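Long-range contacts in homoserine dehydrogenase (Thermoplasma acidophilum, PDB 3ING), which probably catalyses the NADP-dependent interconversion of L-aspartate semialdehyde and L-homoserine, a shared step in the biosynthesis of threonine and methionine: residues G39-A47 and K61-F72; Y141-F152 and K217-I225. All blocks are in the same frame, centred on the assembly; numbering follows the deposited sequence.

Interaction 1: G39-A47 and K61-F72; sequences GVSDSRSYA and KEKTGRISDRAF. With NDP (NADPH dihydro-nicotinamide-adenine-dinucleotide phosphate), chain C.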
loop_
_atom_site.group_PDB
_atom_site.type_symbol
_atom_site.label_atom_id
_atom_site.label_comp_id
_atom_site.label_asym_id
_atom_site.label_seq_id
_atom_site.Cartn_x
_atom_site.Cartn_y
_atom_site.Cartn_z
ATOM N N GLY A 39 -20.282 21.854 -3.850
ATOM C CA GLY A 39 -19.832 22.842 -4.825
ATOM C C GLY A 39 -19.059 22.136 -5.913
ATOM O O GLY A 39 -18.326 21.197 -5.636
ATOM N N VAL A 40 -19.230 22.559 -7.153
ATOM C CA VAL A 40 -18.527 21.919 -8.268
ATOM C C VAL A 40 -18.333 22.904 -9.393
ATOM O O VAL A 40 -19.247 23.663 -9.695
ATOM C CB VAL A 40 -19.274 20.640 -8.787
ATOM C CG1 VAL A 40 -20.682 20.959 -9.226
ATOM C CG2 VAL A 40 -18.495 19.986 -9.909
ATOM N N SER A 41 -17.146 22.899 -10.001
ATOM C CA SER A 41 -16.853 23.746 -11.175
ATOM C C SER A 41 -16.108 23.098 -12.383
ATOM O O SER A 41 -15.539 22.070 -12.276
ATOM C CB SER A 41 -16.004 24.954 -10.753
ATOM O OG SER A 41 -14.772 24.518 -10.138
ATOM N N ASP A 42 -16.235 23.781 -13.554
ATOM C CA ASP A 42 -15.371 23.632 -14.672
ATOM C C ASP A 42 -14.880 25.068 -14.980
ATOM O O ASP A 42 -15.043 25.955 -14.159
ATOM C CB ASP A 42 -16.044 22.943 -15.864
ATOM C CG ASP A 42 -17.248 23.692 -16.415
ATOM O OD1 ASP A 42 -17.347 24.939 -16.321
ATOM O OD2 ASP A 42 -18.068 22.996 -17.036
ATOM N N SER A 43 -14.250 25.287 -16.122
ATOM C CA SER A 43 -13.612 26.583 -16.356
ATOM C C SER A 43 -14.616 27.697 -16.540
ATOM O O SER A 43 -14.288 28.860 -16.302
ATOM C CB SER A 43 -12.700 26.525 -17.582
ATOM O OG SER A 43 -13.445 26.196 -18.740
ATOM N N ARG A 44 -15.830 27.352 -16.955
ATOM C CA ARG A 44 -16.837 28.364 -17.273
ATOM C C ARG A 44 -18.049 28.452 -16.370
ATOM O O ARG A 44 -18.683 29.492 -16.331
ATOM C CB ARG A 44 -17.368 28.078 -18.668
ATOM C CG ARG A 44 -16.337 28.209 -19.762
ATOM C CD ARG A 44 -16.971 27.882 -21.107
ATOM N NE ARG A 44 -17.179 26.441 -21.291
ATOM C CZ ARG A 44 -17.951 25.890 -22.233
ATOM N NH1 ARG A 44 -18.611 26.634 -23.120
ATOM N NH2 ARG A 44 -18.060 24.569 -22.298
ATOM N N SER A 45 -18.405 27.363 -15.686
ATOM C CA SER A 45 -19.665 27.294 -14.901
ATOM C C SER A 45 -19.486 26.602 -13.544
ATOM O O SER A 45 -18.429 26.007 -13.234
ATOM C CB SER A 45 -20.751 26.538 -15.691
ATOM O OG SER A 45 -20.386 25.179 -15.950
ATOM N N TYR A 46 -20.504 26.720 -12.704
ATOM C CA TYR A 46 -20.471 26.033 -11.415
ATOM C C TYR A 46 -21.864 25.762 -10.892
ATOM O O TYR A 46 -22.868 26.316 -11.395
ATOM C CB TYR A 46 -19.672 26.834 -10.378
ATOM C CG TYR A 46 -20.415 28.015 -9.799
ATOM C CD1 TYR A 46 -20.496 29.206 -10.501
ATOM C CD2 TYR A 46 -20.981 27.962 -8.534
ATOM C CE1 TYR A 46 -21.157 30.288 -10.007
ATOM C CE2 TYR A 46 -21.642 29.069 -8.004
ATOM C CZ TYR A 46 -21.735 30.224 -8.765
ATOM O OH TYR A 46 -22.355 31.345 -8.305
ATOM N N ALA A 47 -21.906 24.883 -9.898
ATOM C CA ALA A 47 -23.109 24.587 -9.132
ATOM C C ALA A 47 -22.713 24.635 -7.671
ATOM O O ALA A 47 -21.610 24.214 -7.301
ATOM C CB ALA A 47 -23.652 23.197 -9.468
ATOM N N LYS A 61 -22.915 17.679 -17.789
ATOM C CA LYS A 61 -21.554 17.870 -18.278
ATOM C C LYS A 61 -21.247 17.002 -19.508
ATOM O O LYS A 61 -20.694 17.483 -20.490
ATOM C CB LYS A 61 -20.585 17.536 -17.154
ATOM C CG LYS A 61 -19.093 17.793 -17.431
ATOM C CD LYS A 61 -18.805 19.239 -17.888
ATOM C CE LYS A 61 -17.322 19.468 -18.002
ATOM N NZ LYS A 61 -16.989 20.876 -18.475
ATOM N N GLU A 62 -21.577 15.724 -19.435
ATOM C CA GLU A 62 -21.423 14.809 -20.574
ATOM C C GLU A 62 -22.145 15.264 -21.825
ATOM O O GLU A 62 -21.604 15.197 -22.948
ATOM C CB GLU A 62 -21.953 13.416 -20.241
ATOM C CG GLU A 62 -21.053 12.590 -19.325
ATOM C CD GLU A 62 -21.698 11.280 -18.850
ATOM O OE1 GLU A 62 -22.918 11.087 -19.081
ATOM O OE2 GLU A 62 -20.990 10.442 -18.213
ATOM N N LYS A 63 -23.387 15.682 -21.660
ATOM C CA LYS A 63 -24.198 16.028 -22.808
ATOM C C LYS A 63 -23.916 17.386 -23.414
ATOM O O LYS A 63 -24.062 17.560 -24.634
ATOM C CB LYS A 63 -25.695 15.945 -22.448
ATOM C CG LYS A 63 -26.180 14.505 -22.206
ATOM C CD LYS A 63 -27.633 14.418 -21.883
ATOM C CE LYS A 63 -28.084 12.992 -21.673
ATOM N NZ LYS A 63 -27.245 12.355 -20.636
ATOM N N THR A 64 -23.621 18.368 -22.564
ATOM C CA THR A 64 -23.510 19.743 -22.998
ATOM C C THR A 64 -22.137 20.334 -22.907
ATOM O O THR A 64 -21.932 21.448 -23.413
ATOM C CB THR A 64 -24.426 20.717 -22.155
ATOM O OG1 THR A 64 -23.901 20.858 -20.834
ATOM C CG2 THR A 64 -25.880 20.251 -22.148
ATOM N N GLY A 65 -21.238 19.653 -22.210
ATOM C CA GLY A 65 -19.872 20.130 -22.016
ATOM C C GLY A 65 -19.741 21.165 -20.916
ATOM O O GLY A 65 -18.649 21.714 -20.709
ATOM N N ARG A 66 -20.825 21.426 -20.176
ATOM C CA ARG A 66 -20.797 22.397 -19.078
ATOM C C ARG A 66 -21.479 21.863 -17.826
ATOM O O ARG A 66 -22.408 21.067 -17.893
ATOM C CB ARG A 66 -21.482 23.685 -19.456
ATOM C CG ARG A 66 -20.714 24.501 -20.415
ATOM C CD ARG A 66 -21.472 25.774 -20.744
ATOM N NE ARG A 66 -22.923 25.574 -20.891
ATOM C CZ ARG A 66 -23.543 25.045 -21.958
ATOM N NH1 ARG A 66 -22.870 24.594 -23.024
ATOM N NH2 ARG A 66 -24.863 24.942 -21.949
ATOM N N ILE A 67 -20.997 22.316 -16.678
ATOM C CA ILE A 67 -21.557 21.908 -15.402
ATOM C C ILE A 67 -22.916 22.504 -15.206
ATOM O O ILE A 67 -23.828 21.846 -14.679
ATOM C CB ILE A 67 -20.658 22.359 -14.237
ATOM C CG1 ILE A 67 -19.407 21.477 -14.238
ATOM C CG2 ILE A 67 -21.428 22.300 -12.875
ATOM C CD1 ILE A 67 -19.707 20.045 -13.854
ATOM N N SER A 68 -23.044 23.753 -15.604
ATOM C CA SER A 68 -24.296 24.459 -15.460
ATOM C C SER A 68 -24.307 25.638 -16.389
ATOM O O SER A 68 -23.340 25.885 -17.116
ATOM C CB SER A 68 -24.442 24.987 -14.046
ATOM O OG SER A 68 -23.771 26.228 -13.899
ATOM N N ASP A 69 -25.383 26.409 -16.329
ATOM C CA ASP A 69 -25.501 27.591 -17.148
ATOM C C ASP A 69 -25.383 28.807 -16.258
ATOM O O ASP A 69 -26.036 29.812 -16.489
ATOM C CB ASP A 69 -26.824 27.551 -17.924
ATOM C CG ASP A 69 -26.867 26.389 -18.938
ATOM O OD1 ASP A 69 -26.389 26.606 -20.086
ATOM O OD2 ASP A 69 -27.368 25.281 -18.579
ATOM N N ARG A 70 -24.509 28.684 -15.266
ATOM C CA ARG A 70 -24.246 29.686 -14.231
ATOM C C ARG A 70 -22.731 30.004 -14.154
ATOM O O ARG A 70 -21.917 29.208 -13.621
ATOM C CB ARG A 70 -24.761 29.101 -12.930
ATOM C CG ARG A 70 -24.570 29.880 -11.677
ATOM C CD ARG A 70 -25.577 29.305 -10.694
ATOM N NE ARG A 70 -25.161 29.333 -9.296
ATOM C CZ ARG A 70 -25.321 30.359 -8.467
ATOM N NH1 ARG A 70 -25.872 31.506 -8.886
ATOM N NH2 ARG A 70 -24.904 30.233 -7.205
ATOM N N ALA A 71 -22.370 31.164 -14.713
ATOM C CA ALA A 71 -20.986 31.597 -14.890
ATOM C C ALA A 71 -20.122 31.554 -13.634
ATOM O O ALA A 71 -20.477 32.093 -12.603
ATOM C CB ALA A 71 -20.949 32.996 -15.493
ATOM N N PHE A 72 -18.941 30.955 -13.783
ATOM C CA PHE A 72 -17.952 30.819 -12.718
ATOM C C PHE A 72 -16.852 31.860 -12.836
ATOM O O PHE A 72 -16.187 31.935 -13.860
ATOM C CB PHE A 72 -17.324 29.434 -12.825
ATOM C CG PHE A 72 -16.316 29.115 -11.741
ATOM C CD1 PHE A 72 -16.713 29.009 -10.418
ATOM C CD2 PHE A 72 -14.987 28.881 -12.055
ATOM C CE1 PHE A 72 -15.817 28.681 -9.440
ATOM C CE2 PHE A 72 -14.079 28.547 -11.067
ATOM C CZ PHE A 72 -14.503 28.442 -9.767
HETATM P PA NDP C . -8.818 18.206 -17.969
HETATM O O1A NDP C . -9.495 17.082 -18.642
HETATM O O2A NDP C . -8.247 19.257 -18.845
HETATM O O5B NDP C . -9.829 18.938 -16.952
HETATM C C5B NDP C . -9.548 20.121 -16.231
HETATM C C4B NDP C . -10.813 20.651 -15.575
HETATM O O4B NDP C . -10.585 21.879 -14.934
HETATM C C3B NDP C . -11.905 20.970 -16.605
HETATM O O3B NDP C . -13.195 20.888 -16.019
HETATM C C2B NDP C . -11.605 22.382 -16.976
HETATM O O2B NDP C . -12.696 23.088 -17.498
HETATM C C1B NDP C . -11.274 22.928 -15.613
HETATM N N9A NDP C . -10.434 24.119 -15.609
HETATM C C8A NDP C . -9.460 24.532 -16.475
HETATM N N7A NDP C . -8.928 25.693 -15.977
HETATM C C5A NDP C . -9.554 25.987 -14.828
HETATM C C6A NDP C . -9.391 27.055 -13.970
HETATM N N6A NDP C . -8.307 27.823 -14.047
HETATM N N1A NDP C . -10.184 27.054 -12.878
HETATM C C2A NDP C . -11.146 26.096 -12.632
HETATM N N3A NDP C . -11.320 25.016 -13.477
HETATM C C4A NDP C . -10.496 25.006 -14.565
HETATM O O3 NDP C . -7.666 17.645 -17.000
HETATM P PN NDP C . -7.593 16.175 -16.353
HETATM O O1N NDP C . -7.067 15.218 -17.374
HETATM O O2N NDP C . -8.914 15.922 -15.698
HETATM O O5D NDP C . -6.439 16.335 -15.224
HETATM C C5D NDP C . -6.802 17.136 -14.099
HETATM C C4D NDP C . -5.616 17.217 -13.143
HETATM O O4D NDP C . -5.311 15.904 -12.730
HETATM C C3D NDP C . -4.357 17.751 -13.770
HETATM O O3D NDP C . -3.674 18.698 -12.940
HETATM C C2D NDP C . -3.520 16.515 -14.039
HETATM O O2D NDP C . -2.142 16.777 -14.047
HETATM C C1D NDP C . -3.928 15.628 -12.886
HETATM N N1N NDP C . -3.680 14.215 -13.117
HETATM C C2N NDP C . -4.239 13.602 -14.208
HETATM C C3N NDP C . -3.898 12.311 -14.585
HETATM C C7N NDP C . -4.650 11.665 -15.686
HETATM O O7N NDP C . -4.864 10.311 -15.558
HETATM N N7N NDP C . -5.199 12.357 -16.675
HETATM C C4N NDP C . -3.160 11.387 -13.623
HETATM C C5N NDP C . -2.626 12.150 -12.443
HETATM C C6N NDP C . -2.916 13.496 -12.231
HETATM P P2B NDP C . -13.563 22.579 -18.747
HETATM O O1X NDP C . -14.403 23.802 -18.996
HETATM O O2X NDP C . -14.293 21.233 -18.461
HETATM O O3X NDP C . -12.548 22.364 -19.825
HETATM O O HOH W 1 -16.992 24.335 -19.569
HETATM O O HOH W 2 -19.432 23.067 -24.660
#

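Interaction 2: Y141-F152 and K217-I225; sequences YEATVAGGVPLF and KSVILVNHI. With NA (sodium ion), chain B; NDP (NADPH dihydro-nicotinamide-adenine-dinucleotide phosphate), chain C; EDO (1,2-ethanediol), chain I.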
loop_
_atom_site.group_PDB
_atom_site.type_symbol
_atom_site.label_atom_id
_atom_site.label_comp_id
_atom_site.label_asym_id
_atom_site.label_seq_id
_atom_site.Cartn_x
_atom_site.Cartn_y
_atom_site.Cartn_z
ATOM N N TYR A 141 -2.337 14.170 -1.590
ATOM C CA TYR A 141 -1.919 14.294 -2.988
ATOM C C TYR A 141 -1.562 12.974 -3.666
ATOM O O TYR A 141 -0.699 12.901 -4.540
ATOM C CB TYR A 141 -0.799 15.341 -3.052
ATOM C CG TYR A 141 0.288 15.211 -1.981
ATOM C CD1 TYR A 141 1.368 14.360 -2.168
ATOM C CD2 TYR A 141 0.241 15.949 -0.809
ATOM C CE1 TYR A 141 2.374 14.237 -1.207
ATOM C CE2 TYR A 141 1.256 15.838 0.153
ATOM C CZ TYR A 141 2.306 14.966 -0.048
ATOM O OH TYR A 141 3.316 14.836 0.900
ATOM N N GLU A 142 -2.296 11.926 -3.309
ATOM C CA GLU A 142 -2.075 10.633 -3.922
ATOM C C GLU A 142 -2.006 10.667 -5.441
ATOM O O GLU A 142 -1.110 10.093 -6.044
ATOM C CB GLU A 142 -3.182 9.661 -3.538
ATOM C CG GLU A 142 -2.866 8.219 -3.976
ATOM C CD GLU A 142 -1.635 7.697 -3.256
ATOM O OE1 GLU A 142 -1.666 7.662 -2.020
ATOM O OE2 GLU A 142 -0.642 7.372 -3.934
ATOM N N ALA A 143 -2.984 11.294 -6.063
ATOM C CA ALA A 143 -3.084 11.336 -7.516
ATOM C C ALA A 143 -2.001 12.135 -8.227
ATOM O O ALA A 143 -1.877 12.024 -9.437
ATOM C CB ALA A 143 -4.485 11.882 -7.915
ATOM N N THR A 144 -1.217 12.939 -7.499
ATOM C CA THR A 144 -0.196 13.771 -8.116
ATOM C C THR A 144 1.036 12.987 -8.595
ATOM O O THR A 144 1.739 13.501 -9.414
ATOM C CB THR A 144 0.306 14.878 -7.172
ATOM O OG1 THR A 144 0.999 14.264 -6.052
ATOM C CG2 THR A 144 -0.877 15.764 -6.714
ATOM N N VAL A 145 1.277 11.763 -8.111
ATOM C CA VAL A 145 2.398 10.948 -8.641
ATOM C C VAL A 145 1.883 9.544 -8.960
ATOM O O VAL A 145 1.374 8.853 -8.069
ATOM C CB VAL A 145 3.566 10.829 -7.665
ATOM C CG1 VAL A 145 4.767 9.969 -8.309
ATOM C CG2 VAL A 145 4.044 12.199 -7.205
ATOM N N ALA A 146 1.983 9.140 -10.218
ATOM C CA ALA A 146 1.506 7.817 -10.644
ATOM C C ALA A 146 0.026 7.693 -10.345
ATOM O O ALA A 146 -0.406 6.898 -9.511
ATOM C CB ALA A 146 2.295 6.640 -9.979
ATOM N N GLY A 147 -0.741 8.519 -11.006
ATOM C CA GLY A 147 -2.203 8.523 -10.909
ATOM C C GLY A 147 -2.843 7.494 -10.002
ATOM O O GLY A 147 -3.053 7.724 -8.823
ATOM N N GLY A 148 -3.118 6.332 -10.552
ATOM C CA GLY A 148 -3.861 5.324 -9.838
ATOM C C GLY A 148 -3.051 4.297 -9.080
ATOM O O GLY A 148 -3.619 3.399 -8.468
ATOM N N VAL A 149 -1.737 4.401 -9.069
ATOM C CA VAL A 149 -0.945 3.432 -8.314
ATOM C C VAL A 149 -0.812 3.926 -6.877
ATOM O O VAL A 149 -0.383 5.034 -6.675
ATOM C CB VAL A 149 0.469 3.239 -8.897
ATOM C CG1 VAL A 149 1.205 2.184 -8.077
ATOM C CG2 VAL A 149 0.396 2.819 -10.372
ATOM N N PRO A 150 -1.189 3.115 -5.886
ATOM C CA PRO A 150 -0.978 3.544 -4.500
ATOM C C PRO A 150 0.489 3.795 -4.183
ATOM O O PRO A 150 1.349 2.931 -4.388
ATOM C CB PRO A 150 -1.507 2.364 -3.672
ATOM C CG PRO A 150 -2.438 1.650 -4.597
ATOM C CD PRO A 150 -1.851 1.807 -5.967
ATOM N N LEU A 151 0.774 4.993 -3.668
ATOM C CA LEU A 151 2.121 5.429 -3.451
ATOM C C LEU A 151 2.167 6.146 -2.105
ATOM O O LEU A 151 2.763 5.636 -1.150
ATOM C CB LEU A 151 2.549 6.335 -4.637
ATOM C CG LEU A 151 4.050 6.566 -4.839
ATOM C CD1 LEU A 151 4.379 7.142 -6.236
ATOM C CD2 LEU A 151 4.626 7.424 -3.766
ATOM N N PHE A 152 1.534 7.310 -1.989
ATOM C CA PHE A 152 1.669 8.051 -0.717
ATOM C C PHE A 152 0.937 7.349 0.405
ATOM O O PHE A 152 1.387 7.382 1.558
ATOM C CB PHE A 152 1.316 9.532 -0.882
ATOM C CG PHE A 152 2.268 10.248 -1.777
ATOM C CD1 PHE A 152 3.606 10.398 -1.419
ATOM C CD2 PHE A 152 1.886 10.652 -3.015
ATOM C CE1 PHE A 152 4.488 10.987 -2.263
ATOM C CE2 PHE A 152 2.773 11.283 -3.851
ATOM C CZ PHE A 152 4.076 11.445 -3.471
ATOM N N LYS A 217 6.476 15.698 -10.474
ATOM C CA LYS A 217 6.286 14.527 -9.629
ATOM C C LYS A 217 7.538 14.307 -8.790
ATOM O O LYS A 217 7.441 13.943 -7.643
ATOM C CB LYS A 217 5.956 13.280 -10.475
ATOM C CG LYS A 217 4.664 13.379 -11.238
ATOM C CD LYS A 217 4.386 12.117 -12.060
ATOM C CE LYS A 217 3.049 12.246 -12.810
ATOM N NZ LYS A 217 1.860 12.181 -11.932
ATOM N N SER A 218 8.715 14.572 -9.352
ATOM C CA SER A 218 9.941 14.306 -8.646
ATOM C C SER A 218 10.134 15.231 -7.454
ATOM O O SER A 218 10.770 14.831 -6.468
ATOM C CB SER A 218 11.174 14.388 -9.582
ATOM O OG SER A 218 11.547 15.723 -9.947
ATOM N N VAL A 219 9.608 16.461 -7.562
ATOM C CA VAL A 219 9.663 17.457 -6.465
ATOM C C VAL A 219 8.798 16.969 -5.319
ATOM O O VAL A 219 9.199 16.993 -4.175
ATOM C CB VAL A 219 9.163 18.839 -6.895
ATOM C CG1 VAL A 219 9.047 19.779 -5.700
ATOM C CG2 VAL A 219 10.070 19.422 -7.974
ATOM N N ILE A 220 7.589 16.569 -5.645
ATOM C CA ILE A 220 6.643 16.094 -4.647
ATOM C C ILE A 220 7.232 14.878 -3.932
ATOM O O ILE A 220 7.188 14.788 -2.700
ATOM C CB ILE A 220 5.262 15.783 -5.288
ATOM C CG1 ILE A 220 4.694 17.058 -5.894
ATOM C CG2 ILE A 220 4.273 15.110 -4.234
ATOM C CD1 ILE A 220 3.479 16.844 -6.765
ATOM N N LEU A 221 7.830 13.971 -4.705
ATOM C CA LEU A 221 8.447 12.758 -4.135
ATOM C C LEU A 221 9.611 13.073 -3.203
ATOM O O LEU A 221 9.643 12.589 -2.077
ATOM C CB LEU A 221 8.928 11.799 -5.245
ATOM C CG LEU A 221 7.894 10.999 -6.017
ATOM C CD1 LEU A 221 8.532 10.451 -7.310
ATOM C CD2 LEU A 221 7.308 9.885 -5.155
ATOM N N VAL A 222 10.574 13.849 -3.673
ATOM C CA VAL A 222 11.749 14.164 -2.851
ATOM C C VAL A 222 11.315 14.934 -1.601
ATOM O O VAL A 222 11.770 14.634 -0.507
ATOM C CB VAL A 222 12.876 14.887 -3.643
ATOM C CG1 VAL A 222 12.516 16.390 -3.954
ATOM C CG2 VAL A 222 14.248 14.763 -2.875
ATOM N N ASN A 223 10.399 15.901 -1.735
ATOM C CA ASN A 223 9.932 16.676 -0.550
ATOM C C ASN A 223 9.146 15.794 0.429
ATOM O O ASN A 223 9.317 15.877 1.634
ATOM C CB ASN A 223 9.080 17.890 -0.962
ATOM C CG ASN A 223 9.861 18.931 -1.719
ATOM O OD1 ASN A 223 11.097 18.920 -1.732
ATOM N ND2 ASN A 223 9.139 19.901 -2.283
ATOM N N HIS A 224 8.259 14.956 -0.091
ATOM C CA HIS A 224 7.564 14.009 0.760
ATOM C C HIS A 224 8.510 13.039 1.513
ATOM O O HIS A 224 8.405 12.880 2.697
ATOM C CB HIS A 224 6.617 13.137 -0.043
ATOM C CG HIS A 224 5.799 12.234 0.815
ATOM N ND1 HIS A 224 4.503 12.536 1.179
ATOM C CD2 HIS A 224 6.091 11.061 1.422
ATOM C CE1 HIS A 224 4.028 11.579 1.956
ATOM N NE2 HIS A 224 4.972 10.680 2.129
ATOM N N ILE A 225 9.401 12.371 0.799
ATOM C CA ILE A 225 10.199 11.331 1.385
ATOM C C ILE A 225 11.299 11.913 2.241
ATOM O O ILE A 225 11.512 11.410 3.366
ATOM C CB ILE A 225 10.797 10.429 0.326
ATOM C CG1 ILE A 225 9.657 9.725 -0.428
ATOM C CG2 ILE A 225 11.785 9.427 0.969
ATOM C CD1 ILE A 225 10.067 8.985 -1.695
HETATM NA NA NA B . -0.423 7.627 -6.756
HETATM P PA NDP C . -8.818 18.206 -17.969
HETATM O O1A NDP C . -9.495 17.082 -18.642
HETATM O O2A NDP C . -8.247 19.257 -18.845
HETATM O O5B NDP C . -9.829 18.938 -16.952
HETATM C C5B NDP C . -9.548 20.121 -16.231
HETATM C C4B NDP C . -10.813 20.651 -15.575
HETATM O O4B NDP C . -10.585 21.879 -14.934
HETATM C C3B NDP C . -11.905 20.970 -16.605
HETATM O O3B NDP C . -13.195 20.888 -16.019
HETATM C C2B NDP C . -11.605 22.382 -16.976
HETATM O O2B NDP C . -12.696 23.088 -17.498
HETATM C C1B NDP C . -11.274 22.928 -15.613
HETATM N N9A NDP C . -10.434 24.119 -15.609
HETATM C C8A NDP C . -9.460 24.532 -16.475
HETATM N N7A NDP C . -8.928 25.693 -15.977
HETATM C C5A NDP C . -9.554 25.987 -14.828
HETATM C C6A NDP C . -9.391 27.055 -13.970
HETATM N N6A NDP C . -8.307 27.823 -14.047
HETATM N N1A NDP C . -10.184 27.054 -12.878
HETATM C C2A NDP C . -11.146 26.096 -12.632
HETATM N N3A NDP C . -11.320 25.016 -13.477
HETATM C C4A NDP C . -10.496 25.006 -14.565
HETATM O O3 NDP C . -7.666 17.645 -17.000
HETATM P PN NDP C . -7.593 16.175 -16.353
HETATM O O1N NDP C . -7.067 15.218 -17.374
HETATM O O2N NDP C . -8.914 15.922 -15.698
HETATM O O5D NDP C . -6.439 16.335 -15.224
HETATM C C5D NDP C . -6.802 17.136 -14.099
HETATM C C4D NDP C . -5.616 17.217 -13.143
HETATM O O4D NDP C . -5.311 15.904 -12.730
HETATM C C3D NDP C . -4.357 17.751 -13.770
HETATM O O3D NDP C . -3.674 18.698 -12.940
HETATM C C2D NDP C . -3.520 16.515 -14.039
HETATM O O2D NDP C . -2.142 16.777 -14.047
HETATM C C1D NDP C . -3.928 15.628 -12.886
HETATM N N1N NDP C . -3.680 14.215 -13.117
HETATM C C2N NDP C . -4.239 13.602 -14.208
HETATM C C3N NDP C . -3.898 12.311 -14.585
HETATM C C7N NDP C . -4.650 11.665 -15.686
HETATM O O7N NDP C . -4.864 10.311 -15.558
HETATM N N7N NDP C . -5.199 12.357 -16.675
HETATM C C4N NDP C . -3.160 11.387 -13.623
HETATM C C5N NDP C . -2.626 12.150 -12.443
HETATM C C6N NDP C . -2.916 13.496 -12.231
HETATM P P2B NDP C . -13.563 22.579 -18.747
HETATM O O1X NDP C . -14.403 23.802 -18.996
HETATM O O2X NDP C . -14.293 21.233 -18.461
HETATM O O3X NDP C . -12.548 22.364 -19.825
HETATM C C1 EDO I . 12.945 8.690 5.319
HETATM O O1 EDO I . 14.060 8.871 4.404
HETATM C C2 EDO I . 11.704 8.029 4.702
HETATM O O2 EDO I . 10.540 8.901 4.456
#

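Interaction 1: G39-A47 and K61-F72
Asp42 OD2 is gripped from opposite faces of its carboxylate plane: Lys61 NZ forms a salt bridge at 2.8 Å, and the backbone N of Ile67 donates at 3.0 Å. OD1 accepts from the backbone N of Arg44 (an Asx turn), from that of Ser45 (an Asx motif) and from Ser45 OG. One short acidic side chain joins the turn after strand 34-41 to the end of helix 54-64 and the loop that follows it. Lys61, bent at chi2 (54°), also donates from NZ to O2X on the 2'-phosphate of NADPH (2.7 Å), and Ser43 OG to O1X (2.6 Å); a cation and a hydroxyl here are consistent with a preference for NADP(H) over NAD(H). Ser45 OG accepts from Ser68 N, and Ser68 OG donates to Tyr46 O. Phe72 N donates to Arg44 O and Tyr46 N to Arg70 O, making the single bridge at Ser45 and Ala71. Phe72 offers its flat face to Ser41 CB, 3.9 Å from the ring centroid, as a CH-pi contact. Ile67 CG2 packs on Val40 CG1 and Ala47 CB. The contact lies at the edge of the Rossmann sheet formed by strand 46-48, beside the end of helix 54-64, whose Ile57 touches Val40.

Interaction 2: Y141-F152 and K217-I225
Phe152 CD1 sits over the centre of one face of the His224 imidazole, 3.5 Å from His224 ND1, with the two ring planes 47° apart. At the edge of that imidazole, near its plane, comes the Tyr141 hydroxyl: OH and His224 ND1 share a short hydrogen bond of 2.6 Å, and the two rings meet rim to rim with planes at 80°. His224 reaches it because its CG stands anti to the backbone N (chi1 -175°). The Phe152 ring is itself sandwiched, with Tyr141 CE1 over the centre of one face and Leu151 CD2 over the centre of the other. Tyrosine and histidine suit this place, offering aromatic surface together with a polar atom to pair. One turn earlier on the helix, Ile220 CG2 packs on Tyr141 CD1 (3.6 Å) and on Phe152 CZ, and its CD1 meets Thr144. Leu221 spreads its two methyls, CD1 to Val145 CG1 and CD2 to Leu151 CD2 (3.9 Å).

At the far end Lys217, extended to CE and then bent at chi4, donates NZ to Thr144 O at 2.8 Å, from above the carbonyl plane. The same loop wraps a sodium ion, held by Glu142 O and OE2 and by the carbonyls of Val145, Ala146 and Val149; OE2 also accepts from Leu151 N and Phe152 N, so one carboxylate oxygen fixes both metal and helix start. The bond to Thr144 O would help hold Lys217, predicted to be the proton donor, and the sodium-binding loop also lines the nicotinamide pocket with Ala143 and Gly147.

In the fold
Interaction 1 closes along the chain before interaction 2 opens; their centres are 29 Å apart and their nearest atoms about 16 Å, so they do not touch. Both meet the same NADPH, interaction 1 at its 2'-phosphate and adenine, interaction 2 at its nicotinamide. They also sit at opposite ends of the six-stranded mixed sheet: 39-47 includes the edge strand 46-48, whereas 141-152 follows the other edge strand, 139-140. Interaction 2 then reaches helix 212-226, which lies against the separate antiparallel sheet. The dinucleotide therefore runs from the outer rim of the Rossmann domain to the junction of the two domains, where the reaction probably takes place.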